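Local coordinates for protein phosphoribosyl-AMP cyclohydrolase (Medicago truncatula, PDB 7BGM) that catalyses the second and third steps of plant histidine biosynthesis, probably hydrolysing phosphoribosyl-ATP to phosphoribosyl-AMP and then opening the adenine ring, at residues A21-V26 with I31-F36; A43-S48 with I86-K91; W62-T67 with G94-T99; A130-I135 with V206-V211; K160-K165 with A197-A202. All blocks are in the same frame, centred on the assembly; numbering follows the deposited sequence.

Contact 1. Residues A21-V26 with I31-F36; sequences AIAQNV and ILMQGF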
# COMPACT_ATOMS: atom_id res chain seq x y z
N ALA A 21 0.83 -15.38 7.31
CA ALA A 21 1.74 -14.78 6.34
C ALA A 21 0.95 -13.98 5.32
O ALA A 21 0.06 -14.51 4.63
CB ALA A 21 2.60 -15.83 5.61
N ILE A 22 1.36 -12.72 5.14
CA ILE A 22 0.66 -11.78 4.28
C ILE A 22 1.59 -11.38 3.17
O ILE A 22 2.72 -10.93 3.45
CB ILE A 22 0.19 -10.54 5.05
CG1 ILE A 22 -0.63 -10.94 6.25
CG2 ILE A 22 -0.53 -9.57 4.10
CD1 ILE A 22 -0.84 -9.80 7.20
N ALA A 23 1.18 -11.59 1.91
CA ALA A 23 1.98 -11.11 0.79
C ALA A 23 1.53 -9.72 0.37
O ALA A 23 0.32 -9.49 0.15
CB ALA A 23 1.91 -12.08 -0.40
N GLN A 24 2.51 -8.82 0.19
CA GLN A 24 2.21 -7.42 -0.07
C GLN A 24 3.10 -6.94 -1.21
O GLN A 24 4.30 -7.24 -1.24
CB GLN A 24 2.44 -6.54 1.19
CG GLN A 24 2.16 -5.05 0.92
CD GLN A 24 2.28 -4.21 2.17
OE1 GLN A 24 3.16 -4.47 3.01
NE2 GLN A 24 1.42 -3.18 2.28
N ASN A 25 2.51 -6.20 -2.15
CA ASN A 25 3.25 -5.66 -3.31
C ASN A 25 4.28 -4.63 -2.83
O ASN A 25 3.92 -3.63 -2.21
CB ASN A 25 2.24 -5.05 -4.29
CG ASN A 25 2.89 -4.58 -5.60
OD1 ASN A 25 3.88 -3.85 -5.60
ND2 ASN A 25 2.36 -5.05 -6.73
N VAL A 26 5.56 -4.91 -3.09
CA VAL A 26 6.68 -4.06 -2.64
C VAL A 26 6.62 -2.66 -3.25
O VAL A 26 7.10 -1.68 -2.65
CB VAL A 26 8.02 -4.74 -2.98
CG1 VAL A 26 8.22 -4.87 -4.48
CG2 VAL A 26 9.21 -3.95 -2.33
N ILE A 31 -2.28 -5.47 -0.75
CA ILE A 31 -2.20 -6.80 -0.17
C ILE A 31 -2.61 -7.81 -1.24
O ILE A 31 -3.72 -7.73 -1.79
CB ILE A 31 -3.08 -6.92 1.07
CG1 ILE A 31 -2.55 -5.93 2.16
CG2 ILE A 31 -3.11 -8.35 1.60
CD1 ILE A 31 -3.49 -5.69 3.35
N LEU A 32 -1.70 -8.73 -1.57
CA LEU A 32 -1.92 -9.69 -2.64
C LEU A 32 -2.76 -10.86 -2.17
O LEU A 32 -3.67 -11.32 -2.89
CB LEU A 32 -0.57 -10.20 -3.15
CG LEU A 32 0.39 -9.08 -3.63
CD1 LEU A 32 1.79 -9.63 -4.01
CD2 LEU A 32 -0.23 -8.32 -4.80
N MET A 33 -2.39 -11.42 -1.01
CA MET A 33 -3.06 -12.63 -0.49
C MET A 33 -2.59 -12.81 0.94
O MET A 33 -1.57 -12.25 1.36
CB MET A 33 -2.72 -13.91 -1.32
CG MET A 33 -1.23 -14.23 -1.27
SD MET A 33 -0.80 -15.80 -2.06
CE MET A 33 -1.44 -16.99 -0.87
N GLN A 34 -3.32 -13.65 1.69
CA GLN A 34 -2.90 -13.98 3.03
C GLN A 34 -3.12 -15.47 3.23
O GLN A 34 -4.16 -16.01 2.80
CB GLN A 34 -3.68 -13.16 4.08
CG GLN A 34 -3.42 -13.59 5.55
CD GLN A 34 -4.50 -14.56 6.08
OE1 GLN A 34 -5.69 -14.24 6.10
NE2 GLN A 34 -4.07 -15.75 6.51
N GLY A 35 -2.09 -16.13 3.79
CA GLY A 35 -2.20 -17.52 4.16
C GLY A 35 -1.52 -17.80 5.48
O GLY A 35 -1.47 -16.94 6.36
N PHE A 36 -1.00 -19.01 5.64
CA PHE A 36 -0.33 -19.43 6.85
C PHE A 36 1.03 -20.00 6.46
O PHE A 36 1.25 -20.42 5.31
CB PHE A 36 -1.20 -20.46 7.66
CG PHE A 36 -2.40 -19.83 8.25
CD1 PHE A 36 -3.56 -19.67 7.49
CD2 PHE A 36 -2.37 -19.33 9.55
CE1 PHE A 36 -4.67 -19.01 8.01
CE2 PHE A 36 -3.48 -18.70 10.09
CZ PHE A 36 -4.63 -18.52 9.32
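Ala23 faces both Leu32 and Met33 across the hairpin, so the antiparallel pair carries a classic beta bulge. Ala23 N donates to Met33 O at 2.9 Å, while Ala23 O accepts from Leu32 N at 2.8 Å. Packing is close around this step: Met33 CG lies 3.9 Å from Ala23 CB, and on the other face Ile22 CG2 meets Ile31 CG2 at 3.8 Å. Leu32 has CG anti to its carbonyl carbon (chi1 -56°); its branch lies along the neighbouring strand, CG 3.9 Å from Asn25 N and CD2 4.1 Å from Asn25 CB. Alanine in place of Leu32 would probably open a gap beside Asn25 and uncover the Gln24-Asn25 backbone that CG and CD1 lie against. The hairpin is looser at its partly exposed Gly35-Phe36 end, where Phe36 points its CB away from the opposing strand. Ala21 N and Gln34 NE2 grip Gly35 O from opposite faces of its carbonyl plane, and Gln34 OE1 is hydrogen-bonded to Ser85 OG of the second subunit. Strand 85-92 runs parallel to strand 19-25 on its other edge, Met33, an AMP-binding residue, packs against Phe53 of strand 52-55, and Ile22 meets Ile22 of the second subunit.

Contact 2. Residues A43-S48 with I86-K91; sequences ATTISS and IIYLGK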
# COMPACT_ATOMS: atom_id res chain seq x y z
N ALA A 43 11.34 -20.72 5.98
CA ALA A 43 12.72 -21.00 5.55
C ALA A 43 12.81 -21.11 4.03
O ALA A 43 13.77 -20.62 3.41
CB ALA A 43 13.22 -22.28 6.21
N THR A 44 11.80 -21.71 3.40
CA THR A 44 11.83 -21.87 1.94
C THR A 44 11.59 -20.53 1.24
O THR A 44 12.20 -20.26 0.19
CB THR A 44 10.78 -22.90 1.51
OG1 THR A 44 11.17 -24.20 1.99
CG2 THR A 44 10.63 -22.96 -0.01
N THR A 45 10.74 -19.66 1.82
CA THR A 45 10.56 -18.32 1.25
C THR A 45 11.86 -17.54 1.31
O THR A 45 12.23 -16.86 0.35
CB THR A 45 9.47 -17.54 1.99
OG1 THR A 45 8.20 -18.23 1.97
CG2 THR A 45 9.33 -16.11 1.38
N ILE A 46 12.58 -17.66 2.41
CA ILE A 46 13.86 -16.97 2.56
C ILE A 46 14.90 -17.51 1.57
O ILE A 46 15.59 -16.74 0.88
CB ILE A 46 14.35 -17.10 4.01
CG1 ILE A 46 13.43 -16.30 4.92
CG2 ILE A 46 15.83 -16.66 4.14
CD1 ILE A 46 13.70 -16.49 6.41
N SER A 47 15.03 -18.84 1.47
CA SER A 47 16.07 -19.42 0.63
C SER A 47 15.75 -19.29 -0.86
O SER A 47 16.66 -19.03 -1.67
CB SER A 47 16.31 -20.89 1.01
OG SER A 47 15.16 -21.71 0.75
N SER A 48 14.49 -19.45 -1.26
CA SER A 48 14.12 -19.40 -2.67
C SER A 48 13.72 -18.00 -3.14
O SER A 48 13.64 -17.78 -4.35
CB SER A 48 12.93 -20.34 -2.97
OG SER A 48 11.71 -19.83 -2.45
N ILE A 86 3.61 -12.34 9.70
CA ILE A 86 4.73 -12.17 8.78
C ILE A 86 4.24 -11.45 7.55
O ILE A 86 3.20 -11.83 7.01
CB ILE A 86 5.32 -13.53 8.38
CG1 ILE A 86 5.74 -14.26 9.67
CG2 ILE A 86 6.44 -13.35 7.38
CD1 ILE A 86 6.21 -15.70 9.45
N ILE A 87 5.00 -10.43 7.08
CA ILE A 87 4.79 -9.88 5.75
C ILE A 87 5.87 -10.41 4.84
O ILE A 87 7.08 -10.29 5.12
CB ILE A 87 4.79 -8.34 5.72
CG1 ILE A 87 3.68 -7.76 6.61
CG2 ILE A 87 4.60 -7.88 4.23
CD1 ILE A 87 3.68 -6.23 6.70
N TYR A 88 5.43 -10.99 3.70
CA TYR A 88 6.29 -11.26 2.56
C TYR A 88 6.17 -10.07 1.62
O TYR A 88 5.14 -9.91 0.93
CB TYR A 88 5.85 -12.52 1.83
CG TYR A 88 5.94 -13.82 2.55
CD1 TYR A 88 6.83 -14.03 3.61
CD2 TYR A 88 5.16 -14.89 2.12
CE1 TYR A 88 6.91 -15.28 4.23
CE2 TYR A 88 5.23 -16.13 2.72
CZ TYR A 88 6.11 -16.34 3.76
OH TYR A 88 6.16 -17.61 4.32
N LEU A 89 7.18 -9.21 1.58
CA LEU A 89 7.12 -8.01 0.76
C LEU A 89 7.79 -8.31 -0.58
O LEU A 89 8.98 -8.62 -0.61
CB LEU A 89 7.80 -6.86 1.48
CG LEU A 89 7.53 -5.44 0.99
CD1 LEU A 89 6.07 -5.04 1.14
CD2 LEU A 89 8.44 -4.45 1.73
N GLY A 90 7.02 -8.27 -1.67
CA GLY A 90 7.54 -8.80 -2.92
C GLY A 90 6.85 -8.29 -4.16
O GLY A 90 5.88 -7.54 -4.10
N LYS A 91 7.37 -8.73 -5.31
CA LYS A 91 6.92 -8.28 -6.61
C LYS A 91 6.23 -9.43 -7.32
O LYS A 91 6.89 -10.44 -7.62
CB LYS A 91 8.10 -7.77 -7.45
CG LYS A 91 7.71 -7.17 -8.83
CD LYS A 91 7.02 -5.78 -8.66
CE LYS A 91 6.71 -5.11 -9.99
NZ LYS A 91 6.04 -3.80 -9.87
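Thr45 lays its methyl over the ring of Tyr88, a CH-pi contact that seats helix 39-48 on strand 85-92 in a helix-on-sheet packing of the cyclohydrolase part. CG2 stands 3.9 Å from the ring centroid and only 13° off the ring normal, so it sits over the middle of the face and not at an edge. The threonine rotamer (chi1 -58°) sends CG2 opposite the backbone N and swings OG1 toward the phenol end of the same ring, 3.3 Å from Tyr88 CZ. These two residues alone carry the contact between the segments, and both are buried. Around them, Thr45 OG1 is hydrogen-bonded to Ala41 O one turn earlier in the helix and to Thr52 N, while Tyr88 OH is hydrogen-bonded to Thr52 O. The backbone at Thr52 thus holds both polar ends, which probably helps keep the methyl above the ring. Farther out, Phe53 meets the tyrosine with its ring plane inclined by about 55°, and Ala21 of the adjoining strand touches the same side chain. Of the ring carbons, those on one flank come nearest the methyl: Thr45 CG2 is 3.8 Å from Tyr88 CE1 and 3.9 Å from Tyr88 CD1.

Contact 3. Residues W62-T67 with G94-T99; sequences WTKGET and GPTCHT. With ZN (zinc ion), chain C; ZN (zinc ion), chain F.
Lys64 reaches Thr96 by leaving the backbone with CG anti to N (chi1 170°) and then bending at chi2 (67°) and chi3 (-144°), which carries the ammonium to the backbone of the facing loop. Lys64 NZ donates to Thr96 O in a short 2.6 Å hydrogen bond, tilted from the carbonyl plane, and CE follows at 3.2 Å from the same oxygen. A water extends the grip: it accepts from Lys64 NZ and donates to Pro95 O, so one ammonium holds two successive carbonyls of the loop, one directly and one through solvent. The lysine starts from a type II beta turn, Thr63 to Glu66, in which Gly65 has a positive phi. Directly after the gripped carbonyl, Cys97 SG binds a zinc ion at 2.2 Å, together with Cys104 and Cys81 of the second subunit. His98 NE2 holds another zinc at 2.0 Å with two waters and the same Cys81. The two zinc ions thus lie close together at the subunit boundary. Lys64, Thr96 and Trp62 belong to an AMP-binding site, although no AMP occupies it here. The hydrogen bond therefore ties the nucleotide-binding turn to the loop that presents zinc ligands, and the position of the ammonium is set by carbonyls of the very loop that carries Cys97 and His98.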
# COMPACT_ATOMS: atom_id res chain seq x y z
N TRP A 62 3.20 -25.16 -0.24
CA TRP A 62 2.99 -24.78 -1.64
C TRP A 62 3.55 -23.39 -1.87
O TRP A 62 3.53 -22.53 -0.99
CB TRP A 62 1.52 -24.84 -2.07
CG TRP A 62 0.63 -23.81 -1.43
CD1 TRP A 62 0.14 -23.80 -0.14
CD2 TRP A 62 0.07 -22.67 -2.08
NE1 TRP A 62 -0.68 -22.69 0.06
CE2 TRP A 62 -0.76 -21.99 -1.13
CE3 TRP A 62 0.14 -22.16 -3.39
CZ2 TRP A 62 -1.46 -20.82 -1.43
CZ3 TRP A 62 -0.57 -21.01 -3.70
CH2 TRP A 62 -1.35 -20.33 -2.71
N THR A 63 4.05 -23.20 -3.07
CA THR A 63 4.66 -21.94 -3.47
C THR A 63 3.69 -21.26 -4.43
O THR A 63 3.27 -21.88 -5.42
CB THR A 63 6.02 -22.17 -4.11
OG1 THR A 63 6.90 -22.76 -3.13
CG2 THR A 63 6.62 -20.85 -4.64
N LYS A 64 3.32 -20.03 -4.12
CA LYS A 64 2.44 -19.29 -5.00
C LYS A 64 3.08 -19.17 -6.38
O LYS A 64 4.23 -18.75 -6.49
CB LYS A 64 2.15 -17.92 -4.39
CG LYS A 64 1.44 -17.00 -5.32
CD LYS A 64 0.03 -17.52 -5.59
CE LYS A 64 -0.41 -17.26 -6.99
NZ LYS A 64 -1.81 -17.81 -7.18
N GLY A 65 2.35 -19.61 -7.42
CA GLY A 65 2.89 -19.63 -8.77
C GLY A 65 3.47 -20.96 -9.22
O GLY A 65 3.84 -21.09 -10.42
N GLU A 66 3.54 -21.97 -8.34
CA GLU A 66 4.14 -23.22 -8.80
C GLU A 66 3.38 -23.83 -9.98
O GLU A 66 4.00 -24.51 -10.80
CB GLU A 66 4.24 -24.23 -7.68
CG GLU A 66 2.95 -24.77 -7.19
CD GLU A 66 3.21 -25.85 -6.16
OE1 GLU A 66 3.23 -27.04 -6.53
OE2 GLU A 66 3.46 -25.49 -4.99
N THR A 67 2.07 -23.59 -10.09
CA THR A 67 1.28 -23.98 -11.27
C THR A 67 0.96 -22.80 -12.18
O THR A 67 0.99 -22.94 -13.41
CB THR A 67 -0.04 -24.62 -10.85
OG1 THR A 67 0.23 -25.70 -9.99
CG2 THR A 67 -0.84 -25.13 -12.07
N GLY A 94 2.47 -11.80 -11.91
CA GLY A 94 1.18 -11.71 -12.57
C GLY A 94 0.09 -11.75 -11.50
O GLY A 94 0.38 -11.65 -10.31
N PRO A 95 -1.17 -11.85 -11.92
CA PRO A 95 -2.27 -11.80 -10.94
C PRO A 95 -2.15 -12.89 -9.88
O PRO A 95 -1.84 -14.04 -10.17
CB PRO A 95 -3.52 -11.96 -11.81
CG PRO A 95 -3.06 -12.28 -13.16
CD PRO A 95 -1.64 -11.98 -13.30
N THR A 96 -2.41 -12.50 -8.63
CA THR A 96 -2.14 -13.43 -7.55
C THR A 96 -3.29 -14.41 -7.32
O THR A 96 -3.06 -15.54 -6.89
CB THR A 96 -1.85 -12.63 -6.26
OG1 THR A 96 -0.64 -11.86 -6.44
CG2 THR A 96 -1.71 -13.56 -5.04
N CYS A 97 -4.52 -14.00 -7.59
CA CYS A 97 -5.67 -14.84 -7.23
C CYS A 97 -5.92 -15.89 -8.31
O CYS A 97 -5.78 -15.64 -9.51
CB CYS A 97 -6.93 -13.99 -6.98
SG CYS A 97 -8.28 -15.01 -6.27
N HIS A 98 -6.26 -17.11 -7.86
CA HIS A 98 -6.62 -18.18 -8.78
C HIS A 98 -7.81 -17.82 -9.66
O HIS A 98 -7.99 -18.42 -10.72
CB HIS A 98 -6.95 -19.46 -7.99
CG HIS A 98 -8.18 -19.35 -7.13
ND1 HIS A 98 -9.43 -19.76 -7.55
CD2 HIS A 98 -8.34 -18.87 -5.88
CE1 HIS A 98 -10.31 -19.53 -6.59
NE2 HIS A 98 -9.68 -19.00 -5.56
N THR A 99 -8.64 -16.87 -9.21
CA THR A 99 -9.77 -16.43 -10.03
C THR A 99 -9.33 -15.56 -11.20
O THR A 99 -10.16 -15.24 -12.06
CB THR A 99 -10.77 -15.62 -9.18
OG1 THR A 99 -10.14 -14.42 -8.71
CG2 THR A 99 -11.29 -16.41 -8.00
ZN ZN C . -7.50 -15.63 -4.26
ZN ZN F . -10.13 -18.59 -3.63
O HOH W 1 -2.22 -17.02 -9.95
O HOH W 2 -9.61 -20.17 -2.25
O HOH W 3 -12.64 -18.49 -4.10

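Contact 4. Residues A130-I135 with V206-V211; sequences ALESTI and VKVEEV
Glu132 and Val208 bring their CA atoms to 7.7 Å where the flank of helix 127-140 meets the N-terminal turn of helix 208-218, with Lys207 at the N-cap position. This side-chain contact to a helix N-terminus belongs to the all-helical, MazG-like pyrophosphohydrolase part. The glutamate runs extended (chi1 178°, chi2 174°) across to the facing helix, and its OE2 takes the Val208 N-H at 2.8 Å, almost straight (172°) and on the syn side of the carboxylate. Val208 CG2 lies against the same oxygen. One water donates to Glu132 OE1 and accepts from Glu209 N, so the carboxylate serves two successive N-H groups, Val208 directly and Glu209 through water, and the helix end would probably stabilise its negative charge. Lys207 crosses the glutamate at about a right angle, its ammonium near but beyond salt-bridge range. Were Glu132 shortened to an alanine, the Val208 N-H is likely to lose its carboxylate mate and the two waters their bridging partner. Met198 of helix 183-204 touches Glu132, while Glu210 OE1 accepts from Lys207 N and also forms a salt bridge with Lys183 of the second subunit. A second water donates to Glu132 OE2 at 2.6 Å and to Val206 O at 2.9 Å.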
# COMPACT_ATOMS: atom_id res chain seq x y z
N ALA A 130 -6.87 4.24 -6.25
CA ALA A 130 -8.28 4.56 -6.45
C ALA A 130 -8.42 5.70 -7.46
O ALA A 130 -9.26 5.65 -8.37
CB ALA A 130 -8.94 4.92 -5.11
N LEU A 131 -7.59 6.72 -7.32
CA LEU A 131 -7.60 7.79 -8.31
C LEU A 131 -7.20 7.27 -9.69
O LEU A 131 -7.81 7.64 -10.70
CB LEU A 131 -6.68 8.92 -7.87
CG LEU A 131 -6.54 10.06 -8.88
CD1 LEU A 131 -7.90 10.68 -9.17
CD2 LEU A 131 -5.60 11.11 -8.33
N GLU A 132 -6.17 6.42 -9.75
CA GLU A 132 -5.79 5.83 -11.02
C GLU A 132 -6.96 5.08 -11.64
O GLU A 132 -7.23 5.21 -12.84
CB GLU A 132 -4.60 4.89 -10.82
CG GLU A 132 -4.15 4.17 -12.06
CD GLU A 132 -2.88 3.37 -11.83
OE1 GLU A 132 -2.91 2.49 -10.95
OE2 GLU A 132 -1.85 3.65 -12.49
N SER A 133 -7.70 4.33 -10.83
CA SER A 133 -8.83 3.57 -11.36
C SER A 133 -9.93 4.49 -11.88
O SER A 133 -10.51 4.24 -12.95
CB SER A 133 -9.34 2.64 -10.26
OG SER A 133 -10.46 1.89 -10.68
N THR A 134 -10.24 5.55 -11.14
CA THR A 134 -11.26 6.51 -11.58
C THR A 134 -10.90 7.11 -12.93
O THR A 134 -11.75 7.20 -13.82
CB THR A 134 -11.41 7.60 -10.52
OG1 THR A 134 -12.01 7.03 -9.35
CG2 THR A 134 -12.29 8.74 -11.03
N ILE A 135 -9.64 7.51 -13.11
CA ILE A 135 -9.23 8.10 -14.38
C ILE A 135 -9.38 7.10 -15.52
O ILE A 135 -9.85 7.44 -16.61
CB ILE A 135 -7.78 8.61 -14.26
CG1 ILE A 135 -7.73 9.79 -13.30
CG2 ILE A 135 -7.23 8.96 -15.64
CD1 ILE A 135 -6.30 10.15 -12.88
N VAL A 206 0.49 4.11 -18.97
CA VAL A 206 1.50 3.88 -17.93
C VAL A 206 0.80 3.76 -16.58
O VAL A 206 -0.03 4.61 -16.22
CB VAL A 206 2.55 5.01 -17.90
CG1 VAL A 206 3.51 4.77 -16.74
CG2 VAL A 206 3.32 5.00 -19.21
N LYS A 207 1.14 2.71 -15.84
CA LYS A 207 0.65 2.50 -14.49
C LYS A 207 1.58 3.14 -13.45
O LYS A 207 2.80 3.12 -13.59
CB LYS A 207 0.52 1.01 -14.20
CG LYS A 207 -0.39 0.29 -15.17
CD LYS A 207 -1.79 0.28 -14.68
CE LYS A 207 -1.84 -0.57 -13.40
NZ LYS A 207 -3.10 -1.25 -13.12
N VAL A 208 0.98 3.68 -12.38
CA VAL A 208 1.75 4.20 -11.25
C VAL A 208 2.77 3.16 -10.76
O VAL A 208 3.92 3.49 -10.44
CB VAL A 208 0.80 4.62 -10.11
CG1 VAL A 208 1.57 4.84 -8.78
CG2 VAL A 208 0.02 5.89 -10.50
N GLU A 209 2.33 1.89 -10.65
CA GLU A 209 3.24 0.81 -10.23
C GLU A 209 4.50 0.75 -11.09
O GLU A 209 5.60 0.48 -10.58
CB GLU A 209 2.50 -0.53 -10.24
CG GLU A 209 3.41 -1.70 -9.90
CD GLU A 209 2.66 -3.03 -9.73
OE1 GLU A 209 1.45 -3.09 -10.08
OE2 GLU A 209 3.32 -4.02 -9.30
N GLU A 210 4.37 0.98 -12.41
CA GLU A 210 5.54 0.96 -13.30
C GLU A 210 6.48 2.11 -12.98
O GLU A 210 7.71 1.96 -13.05
CB GLU A 210 5.10 1.01 -14.76
CG GLU A 210 4.36 -0.26 -15.14
CD GLU A 210 3.61 -0.22 -16.48
OE1 GLU A 210 3.15 0.85 -16.91
OE2 GLU A 210 3.45 -1.30 -17.07
N VAL A 211 5.92 3.27 -12.63
CA VAL A 211 6.74 4.41 -12.25
C VAL A 211 7.50 4.11 -10.96
O VAL A 211 8.70 4.36 -10.84
CB VAL A 211 5.86 5.67 -12.10
CG1 VAL A 211 6.72 6.89 -11.60
CG2 VAL A 211 5.17 6.00 -13.44
O HOH W 4 -0.43 1.19 -10.59
O HOH W 5 -1.54 5.79 -14.02

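Contact 5. Residues K160-K165 with A197-A202; sequences KLLCSK and AMVLLA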
# COMPACT_ATOMS: atom_id res chain seq x y z
N LYS A 160 -3.49 19.44 -25.28
CA LYS A 160 -2.83 20.73 -25.13
C LYS A 160 -3.27 21.44 -23.86
O LYS A 160 -2.44 22.04 -23.17
CB LYS A 160 -3.08 21.61 -26.36
CG LYS A 160 -2.52 21.02 -27.66
CD LYS A 160 -1.26 20.16 -27.44
CE LYS A 160 0.01 20.99 -27.24
NZ LYS A 160 0.99 20.30 -26.32
N LEU A 161 -4.56 21.37 -23.53
CA LEU A 161 -5.00 21.83 -22.22
C LEU A 161 -4.29 21.07 -21.11
O LEU A 161 -3.84 21.67 -20.13
CB LEU A 161 -6.52 21.68 -22.10
CG LEU A 161 -7.17 21.94 -20.74
CD1 LEU A 161 -6.89 23.35 -20.28
CD2 LEU A 161 -8.68 21.70 -20.83
N LEU A 162 -4.15 19.74 -21.27
CA LEU A 162 -3.57 18.92 -20.21
C LEU A 162 -2.11 19.28 -19.96
O LEU A 162 -1.68 19.44 -18.81
CB LEU A 162 -3.70 17.43 -20.54
CG LEU A 162 -3.04 16.46 -19.54
CD1 LEU A 162 -3.63 16.58 -18.14
CD2 LEU A 162 -3.14 15.03 -20.06
N CYS A 163 -1.31 19.38 -21.03
CA CYS A 163 0.11 19.69 -20.86
C CYS A 163 0.28 21.10 -20.34
O CYS A 163 1.17 21.36 -19.51
CB CYS A 163 0.86 19.52 -22.18
SG CYS A 163 0.98 17.79 -22.70
N SER A 164 -0.57 22.02 -20.80
CA SER A 164 -0.60 23.36 -20.23
C SER A 164 -0.77 23.32 -18.72
O SER A 164 -0.05 24.01 -17.98
CB SER A 164 -1.74 24.15 -20.87
OG SER A 164 -1.70 25.49 -20.43
N LYS A 165 -1.73 22.52 -18.23
CA LYS A 165 -1.99 22.43 -16.80
C LYS A 165 -0.81 21.80 -16.05
O LYS A 165 -0.48 22.23 -14.94
CB LYS A 165 -3.27 21.62 -16.54
CG LYS A 165 -4.57 22.35 -16.91
CD LYS A 165 -4.80 23.59 -16.07
CE LYS A 165 -4.74 23.29 -14.56
NZ LYS A 165 -4.54 24.54 -13.75
N ALA A 197 -0.70 14.92 -13.80
CA ALA A 197 0.27 13.97 -14.32
C ALA A 197 -0.38 12.61 -14.52
O ALA A 197 -0.13 11.94 -15.53
CB ALA A 197 1.48 13.86 -13.39
N MET A 198 -1.22 12.17 -13.57
CA MET A 198 -1.84 10.86 -13.73
C MET A 198 -2.80 10.79 -14.91
O MET A 198 -3.01 9.71 -15.47
CB MET A 198 -2.51 10.45 -12.42
CG MET A 198 -1.45 9.99 -11.46
SD MET A 198 -2.10 9.79 -9.82
CE MET A 198 -3.09 8.33 -10.09
N VAL A 199 -3.41 11.92 -15.29
CA VAL A 199 -4.21 11.92 -16.52
C VAL A 199 -3.33 11.66 -17.73
O VAL A 199 -3.70 10.88 -18.63
CB VAL A 199 -5.01 13.22 -16.65
CG1 VAL A 199 -5.85 13.21 -17.95
CG2 VAL A 199 -5.92 13.41 -15.43
N LEU A 200 -2.14 12.28 -17.77
CA LEU A 200 -1.19 11.99 -18.85
C LEU A 200 -0.74 10.54 -18.82
O LEU A 200 -0.64 9.89 -19.87
CB LEU A 200 0.01 12.95 -18.77
CG LEU A 200 1.13 12.79 -19.81
CD1 LEU A 200 1.82 14.15 -20.09
CD2 LEU A 200 2.19 11.78 -19.39
N LEU A 201 -0.46 9.99 -17.62
CA LEU A 201 -0.11 8.57 -17.56
C LEU A 201 -1.20 7.70 -18.17
O LEU A 201 -0.90 6.73 -18.89
CB LEU A 201 0.15 8.13 -16.11
CG LEU A 201 1.31 8.77 -15.36
CD1 LEU A 201 1.47 8.12 -13.99
CD2 LEU A 201 2.61 8.64 -16.16
N ALA A 202 -2.46 8.03 -17.91
CA ALA A 202 -3.56 7.25 -18.48
C ALA A 202 -3.54 7.30 -20.01
O ALA A 202 -3.75 6.27 -20.68
CB ALA A 202 -4.90 7.74 -17.95
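Leu162 faces Val199 and Leu200 and supplies every close contact that helix 159-178 makes here with helix 183-204. Its CB points at the partner helix but serves only as a stem, and CG, set anti to the backbone N (chi1 176°), carries the fork across to the facing helix. From CG the two methyls part company. CD1 goes to Val199, 3.9 Å from its CB and 4.0 Å from its CG1, so it lies against the branch point of the valine. CD2 reaches farther along the opposing helix and presses on its backbone: it is 3.7 Å from Leu200 N and 3.8 Å from Leu200 CA, while Leu200 CB follows at 4.0 Å. The same methyl meets Val199 CG1 at 3.9 Å, so CD2 bridges two successive residues of the helix. Two consecutive helices of the chain pack here, as expected in the all-helical fold of the MazG clan, and the touching side chains are all apolar and buried. Helix 151-156 covers the valine from another direction through Leu155 and Leu156, and Leu203, farther along helix 183-204, also touches Leu162. Leu200 carries the layer into the dimer, packing on Thr186 of the second subunit, and Cys163 does so beside it by packing on Glu178 of that subunit. On the next turn of helix 159-178, Lys165, an AMP-binding residue, forms salt bridges through NZ with Glu168 and with Glu169, a zinc ligand.

How the contacts relate
Contacts 1, 2 and 3 cluster in the cyclohydrolase part, contact 1 centred about 10 Å from contact 2 and about 12 Å from contact 3. Along the chain contact 1 closes before the others open, and the segments of contacts 2 and 3 alternate. Contacts 1 and 2 share one sheet; Met33 packs on Trp62, Lys64 and Thr96 to join contact 1 to contact 3. Contacts 4 and 5, whose centres are about 13 Å apart, lie in the pyrophosphohydrolase part, contact 5 falling between the segments of contact 4. The centres of contacts 2 and 5 are about 38 Å apart, yet Glu209 links the parts through Asn25 and Lys91. All five touch the second subunit, consistent with a dimer bearing both activities.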